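PDB 6D97: aldehyde dehydrogenase 12 from Zea mays, which oxidises L-glutamate gamma-semialdehyde to glutamate with NAD+, the last step of proline catabolism in plants. Local coordinates for residues K409-I420 with P436-Q447; R480-A488 with N500-D508. All coordinates share one frame; numbering follows the deposited sequence.

Contact 1. Residues K409-I420 with P436-Q447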
# COMPACT_ATOMS: atom_id res chain seq x y z
N LYS A 409 20.75 -15.40 -41.14
CA LYS A 409 20.19 -16.58 -40.51
C LYS A 409 20.43 -16.50 -39.00
O LYS A 409 21.40 -15.88 -38.56
CB LYS A 409 20.83 -17.84 -41.08
CG LYS A 409 20.57 -18.09 -42.56
CD LYS A 409 21.29 -19.34 -43.03
CE LYS A 409 20.97 -19.66 -44.48
NZ LYS A 409 21.74 -20.84 -44.98
N PRO A 410 19.56 -17.11 -38.20
CA PRO A 410 19.77 -17.11 -36.75
C PRO A 410 21.13 -17.70 -36.40
O PRO A 410 21.47 -18.81 -36.83
CB PRO A 410 18.63 -17.98 -36.22
CG PRO A 410 17.58 -17.91 -37.27
CD PRO A 410 18.32 -17.81 -38.58
N THR A 411 21.90 -16.95 -35.63
CA THR A 411 23.30 -17.28 -35.37
C THR A 411 23.56 -17.41 -33.88
O THR A 411 23.10 -16.58 -33.08
CB THR A 411 24.22 -16.22 -35.97
OG1 THR A 411 24.01 -16.15 -37.38
CG2 THR A 411 25.68 -16.57 -35.68
N ALA A 412 24.30 -18.45 -33.51
CA ALA A 412 24.79 -18.66 -32.16
C ALA A 412 26.25 -19.04 -32.23
O ALA A 412 26.62 -19.94 -33.00
CB ALA A 412 23.99 -19.74 -31.43
N VAL A 413 27.08 -18.38 -31.43
CA VAL A 413 28.52 -18.61 -31.42
C VAL A 413 28.92 -19.05 -30.02
O VAL A 413 28.63 -18.35 -29.04
CB VAL A 413 29.31 -17.37 -31.85
CG1 VAL A 413 30.80 -17.61 -31.68
CG2 VAL A 413 28.98 -17.00 -33.29
N PHE A 414 29.58 -20.19 -29.92
CA PHE A 414 30.12 -20.62 -28.64
C PHE A 414 31.44 -19.91 -28.37
O PHE A 414 32.28 -19.77 -29.25
CB PHE A 414 30.34 -22.14 -28.63
CG PHE A 414 31.00 -22.65 -27.37
CD1 PHE A 414 30.26 -22.85 -26.22
CD2 PHE A 414 32.36 -22.93 -27.35
CE1 PHE A 414 30.85 -23.32 -25.07
CE2 PHE A 414 32.96 -23.40 -26.20
CZ PHE A 414 32.21 -23.60 -25.06
N VAL A 415 31.60 -19.43 -27.13
CA VAL A 415 32.86 -18.89 -26.66
C VAL A 415 33.13 -19.47 -25.28
O VAL A 415 32.27 -19.38 -24.39
CB VAL A 415 32.85 -17.35 -26.62
CG1 VAL A 415 34.20 -16.82 -26.17
CG2 VAL A 415 32.47 -16.77 -27.98
N PRO A 416 34.29 -20.11 -25.06
CA PRO A 416 34.56 -20.69 -23.74
C PRO A 416 34.49 -19.64 -22.64
O PRO A 416 34.92 -18.50 -22.82
CB PRO A 416 35.98 -21.26 -23.89
CG PRO A 416 36.14 -21.47 -25.36
CD PRO A 416 35.37 -20.37 -26.02
N LEU A 417 33.93 -20.04 -21.50
CA LEU A 417 33.66 -19.09 -20.42
C LEU A 417 34.94 -18.40 -19.95
O LEU A 417 34.94 -17.19 -19.69
CB LEU A 417 32.97 -19.79 -19.25
CG LEU A 417 32.76 -18.97 -17.98
CD1 LEU A 417 31.88 -17.77 -18.27
CD2 LEU A 417 32.15 -19.83 -16.89
N GLU A 418 36.03 -19.16 -19.83
CA GLU A 418 37.27 -18.59 -19.32
C GLU A 418 37.83 -17.52 -20.25
O GLU A 418 38.51 -16.59 -19.79
CB GLU A 418 38.30 -19.69 -19.11
CG GLU A 418 38.14 -20.46 -17.81
CD GLU A 418 38.38 -21.94 -17.98
OE1 GLU A 418 37.44 -22.66 -18.37
OE2 GLU A 418 39.53 -22.39 -17.73
N GLU A 419 37.57 -17.63 -21.56
CA GLU A 419 38.02 -16.60 -22.48
C GLU A 419 37.13 -15.37 -22.41
O GLU A 419 37.62 -14.24 -22.57
CB GLU A 419 38.06 -17.16 -23.91
CG GLU A 419 38.88 -18.43 -24.07
CD GLU A 419 40.37 -18.21 -23.89
OE1 GLU A 419 40.81 -17.03 -23.95
OE2 GLU A 419 41.11 -19.20 -23.68
N ILE A 420 35.83 -15.56 -22.19
CA ILE A 420 34.89 -14.44 -22.06
C ILE A 420 35.35 -13.49 -20.96
O ILE A 420 35.35 -12.26 -21.14
CB ILE A 420 33.47 -14.96 -21.80
CG1 ILE A 420 32.96 -15.78 -22.99
CG2 ILE A 420 32.52 -13.82 -21.51
CD1 ILE A 420 31.68 -16.51 -22.70
N PRO A 436 19.48 -11.24 -34.95
CA PRO A 436 19.34 -12.65 -34.53
C PRO A 436 20.70 -13.30 -34.28
O PRO A 436 21.27 -14.01 -35.10
CB PRO A 436 18.61 -13.28 -35.73
CG PRO A 436 18.86 -12.32 -36.94
CD PRO A 436 19.58 -11.10 -36.42
N PHE A 437 21.23 -13.05 -33.08
CA PHE A 437 22.61 -13.42 -32.77
C PHE A 437 22.75 -13.56 -31.27
O PHE A 437 22.34 -12.67 -30.51
CB PHE A 437 23.61 -12.38 -33.31
CG PHE A 437 25.06 -12.77 -33.13
CD1 PHE A 437 25.71 -12.55 -31.93
CD2 PHE A 437 25.76 -13.38 -34.16
CE1 PHE A 437 27.04 -12.93 -31.76
CE2 PHE A 437 27.09 -13.76 -33.98
CZ PHE A 437 27.72 -13.54 -32.79
N GLN A 438 23.36 -14.66 -30.82
CA GLN A 438 23.60 -14.87 -29.41
C GLN A 438 24.94 -15.57 -29.22
O GLN A 438 25.45 -16.24 -30.12
CB GLN A 438 22.49 -15.73 -28.76
CG GLN A 438 22.31 -17.10 -29.40
CD GLN A 438 21.39 -17.98 -28.59
OE1 GLN A 438 21.39 -17.94 -27.37
NE2 GLN A 438 20.63 -18.79 -29.28
N VAL A 439 25.49 -15.43 -28.02
CA VAL A 439 26.69 -16.15 -27.61
C VAL A 439 26.26 -17.24 -26.63
O VAL A 439 25.42 -17.02 -25.75
CB VAL A 439 27.73 -15.22 -26.98
CG1 VAL A 439 28.94 -16.00 -26.47
CG2 VAL A 439 28.16 -14.16 -27.99
N VAL A 440 26.81 -18.44 -26.82
CA VAL A 440 26.57 -19.57 -25.92
C VAL A 440 27.90 -19.91 -25.25
O VAL A 440 28.97 -19.86 -25.88
CB VAL A 440 26.00 -20.78 -26.66
CG1 VAL A 440 25.84 -21.97 -25.74
CG2 VAL A 440 24.67 -20.42 -27.30
N THR A 441 27.84 -20.24 -23.96
CA THR A 441 29.01 -20.68 -23.23
C THR A 441 28.59 -21.75 -22.22
O THR A 441 27.40 -22.01 -22.00
CB THR A 441 29.71 -19.52 -22.53
OG1 THR A 441 31.04 -19.92 -22.17
CG2 THR A 441 28.96 -19.10 -21.28
N GLU A 442 29.60 -22.38 -21.62
CA GLU A 442 29.39 -23.48 -20.69
C GLU A 442 30.14 -23.21 -19.39
O GLU A 442 31.25 -22.67 -19.41
CB GLU A 442 29.85 -24.81 -21.29
CG GLU A 442 29.55 -26.01 -20.41
CD GLU A 442 30.28 -27.26 -20.86
OE1 GLU A 442 29.72 -28.01 -21.68
OE2 GLU A 442 31.42 -27.48 -20.40
N TYR A 443 29.51 -23.58 -18.28
CA TYR A 443 30.14 -23.51 -16.97
C TYR A 443 29.91 -24.81 -16.22
O TYR A 443 28.84 -25.42 -16.33
CB TYR A 443 29.62 -22.32 -16.15
CG TYR A 443 28.22 -22.45 -15.58
CD1 TYR A 443 27.11 -22.10 -16.33
CD2 TYR A 443 28.02 -22.89 -14.27
CE1 TYR A 443 25.83 -22.20 -15.81
CE2 TYR A 443 26.75 -22.99 -13.74
CZ TYR A 443 25.66 -22.65 -14.51
OH TYR A 443 24.40 -22.76 -13.99
N SER A 444 30.92 -25.25 -15.48
CA SER A 444 30.83 -26.46 -14.68
C SER A 444 30.28 -26.12 -13.30
O SER A 444 30.05 -24.96 -12.96
CB SER A 444 32.20 -27.13 -14.56
OG SER A 444 33.11 -26.33 -13.82
N GLU A 445 30.06 -27.17 -12.51
CA GLU A 445 29.47 -26.99 -11.18
C GLU A 445 30.33 -26.07 -10.32
O GLU A 445 29.81 -25.43 -9.39
CB GLU A 445 29.28 -28.34 -10.51
N ASP A 446 31.62 -25.98 -10.61
CA ASP A 446 32.55 -25.20 -9.79
C ASP A 446 32.67 -23.74 -10.23
O ASP A 446 33.39 -22.98 -9.58
CB ASP A 446 33.94 -25.84 -9.80
CG ASP A 446 33.89 -27.36 -9.83
OD1 ASP A 446 33.75 -27.93 -10.93
OD2 ASP A 446 33.97 -27.98 -8.74
N GLN A 447 31.98 -23.34 -11.30
CA GLN A 447 32.26 -22.07 -11.97
C GLN A 447 31.10 -21.08 -11.91
O GLN A 447 31.08 -20.12 -12.69
CB GLN A 447 32.63 -22.32 -13.43
CG GLN A 447 33.85 -23.18 -13.65
CD GLN A 447 34.21 -23.29 -15.12
OE1 GLN A 447 33.39 -23.69 -15.95
NE2 GLN A 447 35.44 -22.91 -15.46
O HOH W 1 32.90 -22.47 -21.55
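Thr411 to Phe414 pair in parallel with Phe437 to Val440, and five backbone hydrogen bonds from Thr411 N–Pro436 O to Val415 N–Val440 O join these neighbouring strands of the seven-stranded mixed sheet. Val440 N donates to Val413 O at 2.9 Å. Where strand 411-414 ends, a side chain takes over: Thr441 OG1, anti to its own backbone N (chi1 -163°), donates to Val415 O at 2.6 Å in the carbonyl plane. A water then bridges the start of helix 417-420, accepting from Leu417 N at 2.6 Å and donating to Glu442 O.

Apolar contacts line both faces. Thr411 CG2 lies 3.5 Å from Phe437 CD2, and Val413 CG2 3.7 Å from Phe437 CZ, both methyls oblique to the ring; helix 371-382 packs on the same face. On the other face Ala412 CB rests on Gln438 CG at 3.7 Å, while the amide of Gln438 bonds Gln331 and Tyr321. Ile420 CD1 and the Thr441 side chain meet tip to tip, and Leu417 CD2 reaches Tyr443 CB at 3.6 Å.

Regular strand pairing thus passes into a threonine bond and a water bridge, which keep polar backbone atoms satisfied as segment 409-420 turns into a helix and 436-447 continues as a strand.

Contact 2. Residues R480-A488 with N500-D508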
# COMPACT_ATOMS: atom_id res chain seq x y z
N ARG A 480 22.48 -12.34 -6.05
CA ARG A 480 23.75 -11.83 -6.56
C ARG A 480 23.63 -11.43 -8.03
O ARG A 480 24.51 -11.71 -8.85
CB ARG A 480 24.87 -12.85 -6.36
CG ARG A 480 25.45 -12.83 -4.95
CD ARG A 480 26.20 -14.11 -4.61
NE ARG A 480 25.45 -14.99 -3.71
CZ ARG A 480 25.48 -14.89 -2.38
NH1 ARG A 480 26.21 -13.96 -1.79
NH2 ARG A 480 24.77 -15.73 -1.64
N SER A 481 22.53 -10.75 -8.37
CA SER A 481 22.30 -10.21 -9.70
C SER A 481 21.41 -8.98 -9.55
O SER A 481 20.93 -8.67 -8.45
CB SER A 481 21.68 -11.26 -10.63
OG SER A 481 20.43 -11.72 -10.14
N VAL A 482 21.16 -8.29 -10.66
CA VAL A 482 20.54 -6.96 -10.62
C VAL A 482 19.33 -6.84 -11.55
O VAL A 482 18.35 -6.16 -11.20
CB VAL A 482 21.59 -5.88 -10.96
CG1 VAL A 482 20.93 -4.51 -11.12
CG2 VAL A 482 22.66 -5.81 -9.89
N ASN A 483 19.37 -7.52 -12.70
CA ASN A 483 18.54 -7.18 -13.86
C ASN A 483 17.08 -6.92 -13.50
O ASN A 483 16.46 -7.70 -12.77
CB ASN A 483 18.64 -8.28 -14.91
CG ASN A 483 19.97 -8.27 -15.63
OD1 ASN A 483 21.00 -7.89 -15.07
ND2 ASN A 483 19.95 -8.66 -16.89
N GLY A 484 16.54 -5.82 -14.03
CA GLY A 484 15.29 -5.29 -13.51
C GLY A 484 14.07 -6.14 -13.81
O GLY A 484 13.03 -5.98 -13.17
N THR A 485 14.18 -7.04 -14.78
CA THR A 485 13.08 -7.93 -15.15
C THR A 485 13.65 -9.33 -15.31
O THR A 485 14.00 -9.75 -16.42
CB THR A 485 12.37 -7.46 -16.41
OG1 THR A 485 12.13 -6.05 -16.34
CG2 THR A 485 11.05 -8.19 -16.54
N THR A 486 13.74 -10.05 -14.20
CA THR A 486 14.37 -11.36 -14.15
C THR A 486 13.32 -12.43 -13.94
O THR A 486 12.49 -12.34 -13.03
CB THR A 486 15.40 -11.41 -13.02
OG1 THR A 486 16.40 -10.40 -13.24
CG2 THR A 486 16.07 -12.78 -12.99
N TYR A 487 13.35 -13.46 -14.79
CA TYR A 487 12.46 -14.60 -14.70
C TYR A 487 13.23 -15.79 -14.12
O TYR A 487 14.39 -16.01 -14.46
CB TYR A 487 11.88 -14.97 -16.06
CG TYR A 487 11.10 -13.86 -16.74
CD1 TYR A 487 11.75 -12.78 -17.33
CD2 TYR A 487 9.71 -13.90 -16.81
CE1 TYR A 487 11.05 -11.77 -17.96
CE2 TYR A 487 9.00 -12.89 -17.43
CZ TYR A 487 9.67 -11.83 -18.01
OH TYR A 487 8.97 -10.83 -18.63
N ALA A 488 12.57 -16.55 -13.24
CA ALA A 488 13.22 -17.64 -12.53
C ALA A 488 12.29 -18.84 -12.48
O ALA A 488 11.13 -18.72 -12.09
CB ALA A 488 13.61 -17.21 -11.10
N ASN A 500 0.81 -7.03 -17.07
CA ASN A 500 0.46 -7.33 -15.69
C ASN A 500 1.64 -7.24 -14.74
O ASN A 500 1.42 -7.31 -13.52
CB ASN A 500 -0.20 -8.71 -15.58
CG ASN A 500 0.54 -9.77 -16.37
OD1 ASN A 500 0.45 -9.80 -17.60
ND2 ASN A 500 1.24 -10.65 -15.67
N HIS A 501 2.87 -7.11 -15.23
CA HIS A 501 3.97 -6.88 -14.32
C HIS A 501 4.99 -5.95 -14.96
O HIS A 501 4.98 -5.69 -16.16
CB HIS A 501 4.62 -8.19 -13.85
CG HIS A 501 5.31 -8.96 -14.93
ND1 HIS A 501 6.54 -8.60 -15.43
CD2 HIS A 501 4.95 -10.09 -15.59
CE1 HIS A 501 6.91 -9.47 -16.36
NE2 HIS A 501 5.96 -10.38 -16.47
N TRP A 502 5.87 -5.44 -14.10
CA TRP A 502 6.86 -4.44 -14.47
C TRP A 502 7.77 -4.94 -15.59
O TRP A 502 8.15 -6.12 -15.63
CB TRP A 502 7.68 -4.09 -13.23
CG TRP A 502 8.96 -3.36 -13.46
CD1 TRP A 502 10.14 -3.88 -13.92
CD2 TRP A 502 9.21 -1.97 -13.19
NE1 TRP A 502 11.10 -2.89 -13.98
CE2 TRP A 502 10.56 -1.72 -13.53
CE3 TRP A 502 8.43 -0.93 -12.69
CZ2 TRP A 502 11.14 -0.46 -13.40
CZ3 TRP A 502 9.01 0.33 -12.56
CH2 TRP A 502 10.35 0.55 -12.91
N PHE A 503 8.11 -4.04 -16.50
CA PHE A 503 9.23 -4.22 -17.41
C PHE A 503 10.08 -2.96 -17.36
O PHE A 503 9.56 -1.84 -17.48
CB PHE A 503 8.78 -4.48 -18.85
CG PHE A 503 9.92 -4.57 -19.84
CD1 PHE A 503 10.53 -5.78 -20.12
CD2 PHE A 503 10.39 -3.43 -20.48
CE1 PHE A 503 11.57 -5.86 -21.02
CE2 PHE A 503 11.44 -3.51 -21.38
CZ PHE A 503 12.02 -4.72 -21.66
N GLY A 504 11.38 -3.14 -17.17
CA GLY A 504 12.30 -2.04 -17.04
C GLY A 504 13.60 -2.50 -16.41
O GLY A 504 13.67 -3.58 -15.82
N PRO A 505 14.64 -1.69 -16.53
CA PRO A 505 15.94 -2.05 -15.96
C PRO A 505 15.95 -1.81 -14.45
O PRO A 505 15.00 -1.29 -13.87
CB PRO A 505 16.90 -1.12 -16.69
CG PRO A 505 16.08 0.10 -16.95
CD PRO A 505 14.68 -0.39 -17.22
N ALA A 506 17.05 -2.22 -13.82
CA ALA A 506 17.32 -1.90 -12.43
C ALA A 506 18.75 -1.37 -12.31
O ALA A 506 19.53 -1.42 -13.26
CB ALA A 506 17.14 -3.12 -11.51
N GLY A 507 19.07 -0.88 -11.12
CA GLY A 507 20.40 -0.36 -10.86
C GLY A 507 20.64 1.05 -11.36
O GLY A 507 21.80 1.45 -11.51
N ASP A 508 19.59 1.82 -11.60
CA ASP A 508 19.70 3.15 -12.16
C ASP A 508 18.55 4.02 -11.66
O ASP A 508 17.38 3.67 -11.88
CB ASP A 508 19.71 3.07 -13.69
CG ASP A 508 19.92 4.42 -14.37
OD1 ASP A 508 20.03 5.45 -13.67
OD2 ASP A 508 19.98 4.44 -15.62
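Thr485 OG1 donates to Gly504 O at 3.0 Å, the one hydrogen bond between the start of strand 485-488 and the loop 500-508. The donor is tilted 23° from the carbonyl plane. A chi1 of -46° sets this hydroxyl beside the backbone N of Thr485 and puts CG2 anti to that N, 3.7 Å from Trp502 O. Beside it the backbones close up: Gly484 CA makes a CA-H...O contact to Gly504 O, and Ala506 CB presses on Gly484 CA at 3.5 Å, tighter than usual for two carbons. Ala506 CB also sits 3.3 Å from Val482 O. At the far end Tyr487 OH lies in the plane of the His501 ring at its edge, 3.4 Å from CE1, with the two rings oblique at 72°.

Second-shell bonds set these groups. Trp502 NE1 makes a weak hydrogen bond to Gly504 O, giving that oxygen a second donor, and His501 ND1 donates to Trp502 O at 3.0 Å, which fixes the turn of the imidazole. Thr486 OG1 donates to Asn483 O, which also accepts from Arg528 of the second subunit.

Farther out, strand 485-488 pairs in parallel with a strand of that subunit, and Trp502 meets its His527. One carbonyl, held by the threonine and more weakly by the indole, therefore couples strand 485-488 to a loop that itself faces the subunit interface.

Along the chain, contact 1 comes first: strand 411-414 and helix 417-420 lead through 15 residues, including helix 425-429, back to strand 437-443, closing a parallel crossover. Helix 448-457, strand 463-467 and helix 471-479 follow before contact 2 opens at 480-488, and an 11-residue link without helix or strand closes it at 500-508. The two loops are in series, neither nesting nor crossing. Both reach the same seven-stranded sheet; within this chain contact 1 lies next to outermost strand 388-391 and contact 2 at the other outermost strand, 485-488; their centres are about 22 Å apart. Contact 1 joins strands within one chain, whereas contact 2 ties a loop to the strand through which the sheet continues into another subunit.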